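Local coordinates for protein alpha-amylase G-6 (Bacillus halodurans, PDB 2C3H) that probably binds starch through this family 26 carbohydrate-binding module, a small all-beta domain of a larger amylase, here holding two glucose units, at residues 20-25 with 62-67; 29-34 with 55-60. All blocks are in the same frame, centred on the assembly; numbering follows the deposited sequence.

Contact 1. Residues 20-25 with 62-67; sequences PHLYYY and LLFKDR. With GLC (alpha-D-glucopyranose), chain I; GLC (alpha-D-glucopyranose), chain B.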
# COMPACT_ATOMS: atom_id res chain seq x y z
N PRO A 20 1.25 -9.34 0.25
CA PRO A 20 1.21 -8.06 -0.45
C PRO A 20 2.47 -7.20 -0.30
O PRO A 20 3.09 -7.18 0.78
CB PRO A 20 0.01 -7.36 0.20
CG PRO A 20 -0.22 -8.08 1.50
CD PRO A 20 0.24 -9.43 1.33
N HIS A 21 2.81 -6.48 -1.38
CA HIS A 21 3.79 -5.40 -1.35
C HIS A 21 3.11 -4.03 -1.57
O HIS A 21 2.03 -3.93 -2.15
CB HIS A 21 4.94 -5.62 -2.34
CG HIS A 21 5.80 -6.80 -2.02
ND1 HIS A 21 5.30 -8.07 -1.82
CD2 HIS A 21 7.15 -6.90 -1.92
CE1 HIS A 21 6.30 -8.90 -1.56
NE2 HIS A 21 7.44 -8.21 -1.60
N LEU A 22 3.72 -2.99 -1.04
CA LEU A 22 3.17 -1.66 -1.16
C LEU A 22 4.08 -0.85 -2.08
O LEU A 22 5.25 -0.59 -1.73
CB LEU A 22 3.08 -0.99 0.20
CG LEU A 22 2.30 0.34 0.14
CD1 LEU A 22 0.84 -0.04 0.07
CD2 LEU A 22 2.53 1.26 1.34
N TYR A 23 3.57 -0.51 -3.27
CA TYR A 23 4.31 0.33 -4.20
C TYR A 23 3.78 1.75 -4.02
O TYR A 23 2.55 1.94 -3.84
CB TYR A 23 4.20 -0.18 -5.65
CG TYR A 23 4.75 0.80 -6.64
CD1 TYR A 23 6.12 0.85 -6.92
CD2 TYR A 23 3.90 1.70 -7.29
CE1 TYR A 23 6.64 1.77 -7.82
CE2 TYR A 23 4.41 2.63 -8.19
CZ TYR A 23 5.80 2.65 -8.44
OH TYR A 23 6.35 3.56 -9.30
N TYR A 24 4.67 2.75 -4.05
CA TYR A 24 4.23 4.13 -3.84
C TYR A 24 5.09 5.15 -4.55
O TYR A 24 6.26 4.94 -4.74
CB TYR A 24 4.16 4.44 -2.32
CG TYR A 24 5.45 4.20 -1.55
CD1 TYR A 24 5.72 2.96 -0.94
CD2 TYR A 24 6.39 5.24 -1.40
CE1 TYR A 24 6.87 2.75 -0.23
CE2 TYR A 24 7.57 5.05 -0.70
CZ TYR A 24 7.81 3.82 -0.12
OH TYR A 24 8.96 3.64 0.60
N TYR A 25 4.51 6.28 -4.96
CA TYR A 25 5.27 7.32 -5.66
C TYR A 25 4.54 8.60 -5.35
O TYR A 25 3.55 8.56 -4.58
CB TYR A 25 5.34 7.03 -7.17
CG TYR A 25 3.98 6.99 -7.85
CD1 TYR A 25 3.15 5.86 -7.72
CD2 TYR A 25 3.51 8.08 -8.60
CE1 TYR A 25 1.88 5.81 -8.36
CE2 TYR A 25 2.22 8.04 -9.23
CZ TYR A 25 1.44 6.89 -9.10
OH TYR A 25 0.20 6.81 -9.66
N LEU A 62 -0.38 5.28 -4.10
CA LEU A 62 0.05 3.92 -3.84
C LEU A 62 -0.71 2.85 -4.61
O LEU A 62 -1.90 2.99 -4.92
CB LEU A 62 0.09 3.64 -2.32
CG LEU A 62 -1.27 3.61 -1.60
CD1 LEU A 62 -2.02 2.22 -1.56
CD2 LEU A 62 -1.07 4.16 -0.21
N LEU A 63 -0.02 1.74 -4.88
CA LEU A 63 -0.68 0.58 -5.44
C LEU A 63 -0.30 -0.62 -4.58
O LEU A 63 0.84 -0.71 -4.10
CB LEU A 63 -0.23 0.35 -6.87
CG LEU A 63 -0.76 1.33 -7.89
CD1 LEU A 63 0.23 2.58 -7.99
CD2 LEU A 63 -1.00 0.68 -9.24
N PHE A 64 -1.23 -1.56 -4.43
CA PHE A 64 -0.88 -2.87 -3.86
C PHE A 64 -0.52 -3.84 -4.98
O PHE A 64 -1.11 -3.78 -6.07
CB PHE A 64 -2.02 -3.41 -3.00
CG PHE A 64 -2.54 -2.40 -1.98
CD1 PHE A 64 -1.84 -2.16 -0.77
CD2 PHE A 64 -3.72 -1.67 -2.24
CE1 PHE A 64 -2.33 -1.24 0.20
CE2 PHE A 64 -4.20 -0.70 -1.28
CZ PHE A 64 -3.52 -0.49 -0.07
N LYS A 65 0.46 -4.69 -4.71
CA LYS A 65 0.92 -5.78 -5.61
C LYS A 65 1.36 -7.01 -4.78
O LYS A 65 1.51 -6.93 -3.53
CB LYS A 65 2.10 -5.35 -6.52
CG LYS A 65 3.24 -4.62 -5.80
CD LYS A 65 4.36 -4.16 -6.76
CE LYS A 65 4.78 -5.27 -7.79
NZ LYS A 65 5.44 -6.47 -7.13
N ASP A 66 1.55 -8.14 -5.46
CA ASP A 66 2.32 -9.21 -4.86
C ASP A 66 3.64 -9.41 -5.62
O ASP A 66 3.96 -8.61 -6.48
CB ASP A 66 1.49 -10.49 -4.67
CG ASP A 66 1.04 -11.11 -5.95
OD1 ASP A 66 1.48 -10.70 -7.07
OD2 ASP A 66 0.22 -12.07 -5.94
N ARG A 67 4.41 -10.44 -5.30
CA ARG A 67 5.65 -10.71 -6.06
C ARG A 67 5.31 -11.23 -7.47
O ARG A 67 6.18 -11.23 -8.34
CB ARG A 67 6.56 -11.70 -5.32
CG ARG A 67 7.30 -11.11 -4.09
CD ARG A 67 8.49 -11.97 -3.54
NE ARG A 67 9.58 -12.14 -4.54
CZ ARG A 67 10.69 -11.36 -4.66
NH1 ARG A 67 10.93 -10.33 -3.84
NH2 ARG A 67 11.57 -11.65 -5.62
C1 GLC I . 2.09 3.14 -11.36
C2 GLC I . 0.78 3.77 -11.78
C3 GLC I . 1.01 4.75 -12.91
C4 GLC I . 2.11 5.73 -12.52
C5 GLC I . 3.39 4.99 -12.22
C6 GLC I . 4.45 5.95 -11.70
O2 GLC I . -0.06 2.76 -12.25
O3 GLC I . -0.25 5.36 -13.17
O4 GLC I . 2.36 6.66 -13.55
O5 GLC I . 3.17 4.03 -11.20
O6 GLC I . 5.53 5.22 -11.17
C1 GLC B . 4.02 -1.58 -13.64
C2 GLC B . 2.60 -1.47 -13.09
C3 GLC B . 2.13 -0.03 -13.16
C4 GLC B . 3.11 0.82 -12.37
C5 GLC B . 4.51 0.67 -12.94
C6 GLC B . 5.49 1.51 -12.13
O1 GLC B . 4.04 -1.30 -15.03
O2 GLC B . 1.72 -2.30 -13.81
O3 GLC B . 0.81 0.20 -12.67
O4 GLC B . 2.68 2.15 -12.54
O5 GLC B . 4.91 -0.70 -12.95
O6 GLC B . 6.82 1.44 -12.66
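With CG anti to the backbone N (chi1 170°), Y23 lies alongside L63, its hydrogen-bonded partner across two antiparallel strands; Y25, its CG held between N and the carbonyl carbon (chi1 61°), brings its ring across L63 at a slant. L63 CD1 meets both tyrosines at their edges, in plane, 3.6 Å from Y25 CE1 and 3.8 Å from Y23 CD2. The chain I glucose lies over the Y25 ring, its C6 above the ring centre, 3.8 Å from the plane, while its O6 shares a 2.6 Å hydrogen bond with Y23 OH in the plane of that ring, either oxygen being a possible donor. L63 CD2 approaches both glucose units. Replacing Y25 by an alanine is likely to strip the glucose of its aromatic support and leave a gap beside L63 CD1. Y25 OH is fixed by G79 N. W36 meets Y23 edge-to-face and K65 by a cation-pi contact, and Q71, G76 and E77 add hydrogen bonds to the glucose.

Backbone bonds pair H21 with K65 and Y23 with L63. K65 continues the sugar-side face, bending its chain so that NZ reaches D66 O at 2.7 Å. On the other face L22 CD1 packs 3.4 Å from F64 CE1, and F64 stacks on F11. The sheet thus has a buried hydrophobic face and an aromatic carbohydrate-binding face, as expected of a starch-binding module.

Contact 2. Residues 29-34 with 55-60; sequences PKVDEP and EGVESV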
# COMPACT_ATOMS: atom_id res chain seq x y z
N PRO A 29 6.36 14.88 1.88
CA PRO A 29 7.52 15.34 1.12
C PRO A 29 8.33 14.20 0.48
O PRO A 29 8.16 13.02 0.82
CB PRO A 29 8.36 16.05 2.20
CG PRO A 29 7.36 16.34 3.31
CD PRO A 29 6.52 15.10 3.33
N LYS A 30 9.20 14.57 -0.44
CA LYS A 30 9.92 13.60 -1.23
C LYS A 30 10.81 12.69 -0.38
O LYS A 30 11.56 13.13 0.48
CB LYS A 30 10.73 14.28 -2.34
CG LYS A 30 11.25 13.35 -3.45
CD LYS A 30 10.15 12.36 -3.97
CE LYS A 30 8.98 13.04 -4.74
NZ LYS A 30 8.44 12.13 -5.80
N VAL A 31 10.72 11.41 -0.68
CA VAL A 31 11.38 10.40 0.09
C VAL A 31 11.83 9.37 -0.94
O VAL A 31 11.35 9.41 -2.08
CB VAL A 31 10.40 9.92 1.17
CG1 VAL A 31 9.60 8.66 0.76
CG2 VAL A 31 11.08 9.82 2.55
N ASP A 32 12.75 8.48 -0.61
CA ASP A 32 13.18 7.47 -1.57
C ASP A 32 11.96 6.63 -2.01
O ASP A 32 11.04 6.37 -1.21
CB ASP A 32 14.35 6.63 -1.04
CG ASP A 32 15.73 7.42 -1.05
OD1 ASP A 32 15.81 8.57 -1.56
OD2 ASP A 32 16.81 6.97 -0.54
N GLU A 33 11.93 6.27 -3.30
CA GLU A 33 10.81 5.60 -3.94
C GLU A 33 11.25 4.31 -4.64
O GLU A 33 11.94 4.34 -5.67
CB GLU A 33 10.14 6.54 -4.93
CG GLU A 33 9.16 7.52 -4.28
CD GLU A 33 8.73 8.67 -5.18
OE1 GLU A 33 8.88 8.58 -6.41
OE2 GLU A 33 8.21 9.68 -4.67
N PRO A 34 10.92 3.15 -4.09
CA PRO A 34 11.22 1.88 -4.78
C PRO A 34 10.61 1.75 -6.14
O PRO A 34 9.53 2.21 -6.41
CB PRO A 34 10.60 0.82 -3.88
CG PRO A 34 9.67 1.52 -3.08
CD PRO A 34 10.31 2.90 -2.78
N GLU A 55 7.78 5.96 6.08
CA GLU A 55 8.37 7.05 6.88
C GLU A 55 8.50 8.35 6.06
O GLU A 55 8.74 8.32 4.84
CB GLU A 55 9.73 6.66 7.51
CG GLU A 55 9.81 5.33 8.25
CD GLU A 55 9.01 5.24 9.57
OE1 GLU A 55 8.31 6.23 9.97
OE2 GLU A 55 9.05 4.14 10.19
N GLY A 56 8.30 9.48 6.75
CA GLY A 56 8.68 10.80 6.26
C GLY A 56 7.68 11.58 5.44
O GLY A 56 8.03 12.61 4.86
N VAL A 57 6.43 11.13 5.44
CA VAL A 57 5.49 11.42 4.37
C VAL A 57 4.15 11.94 4.90
O VAL A 57 3.60 11.40 5.87
CB VAL A 57 5.35 10.10 3.52
CG1 VAL A 57 3.95 9.55 3.48
CG2 VAL A 57 5.96 10.24 2.14
N GLU A 58 3.61 12.99 4.29
CA GLU A 58 2.25 13.41 4.58
C GLU A 58 1.30 12.72 3.59
O GLU A 58 0.26 12.19 3.98
CB GLU A 58 2.05 14.94 4.41
CG GLU A 58 2.77 15.87 5.39
CD GLU A 58 2.29 15.74 6.85
OE1 GLU A 58 1.15 15.24 7.10
OE2 GLU A 58 3.07 16.15 7.75
N SER A 59 1.66 12.78 2.31
CA SER A 59 0.82 12.22 1.26
C SER A 59 1.64 11.33 0.29
O SER A 59 2.88 11.45 0.19
CB SER A 59 0.07 13.34 0.52
OG SER A 59 0.93 13.96 -0.42
N VAL A 60 0.91 10.46 -0.42
CA VAL A 60 1.45 9.43 -1.28
C VAL A 60 0.37 8.98 -2.30
O VAL A 60 -0.83 9.11 -2.04
CB VAL A 60 1.99 8.23 -0.42
CG1 VAL A 60 1.08 7.01 -0.45
CG2 VAL A 60 3.37 7.86 -0.83
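P29 and V31 lean against the turn at 55-58 through van der Waals contacts, several of them with backbone O and N atoms, and without a hydrogen bond between the two segments. The ring of P29, which follows a cis peptide bond, turns its CD toward the backbone: CD lies 3.3 Å from G56 O and 3.7 Å from E58 N. The carbonyl oxygen of the same proline sits 3.8 Å from V57 CG2.

The CB of V31 is directed toward 55-57. Its chi1 of 95° departs from a staggered value and sends CG2 to within 3.6 Å of E55 O, while CG1 faces V57 CG2 at 4.2 Å. V57, likewise far from staggered (chi1 120°), is the buried member of this otherwise superficial patch. G56 has a positive phi of 90°, and a beta carbon there would come tightly against V31 CG2, so the lack of a side chain lets the valine close in.

Within 29-34, K30 curls back and its NZ forms a 2.7 Å salt bridge with E33 OE2, on the syn side of the carboxylate. T27 OG1 is also hydrogen-bonded to E33 OE2 and to V31 N, tying this loop to the strand it leaves.

E58 and S59 both face N28 in a classic beta bulge, where strand 59-65 begins beside strand 21-28; V57 and V60 also touch L7 of strand 7-12.

From the N terminus, strand 7-12 leads to strand 21-28, whose first part enters contact 1 and whose end runs into the loop at 29-34. That loop meets 55-60 in contact 2, closing the excursion through strands 43-46 and 49-54. The chain then passes along strand 59-65 to 62-67, where contact 1 closes the larger loop; contact 2 is therefore nested inside contact 1. Their centres lie about 14 Å apart: contact 1, buried and carrying the sugar, pairs the two strands, and contact 2, at the surface, joins the loop leaving the first to the approach and start of the second. They also touch, with Y23 CE1 3.2 Å from P34 O.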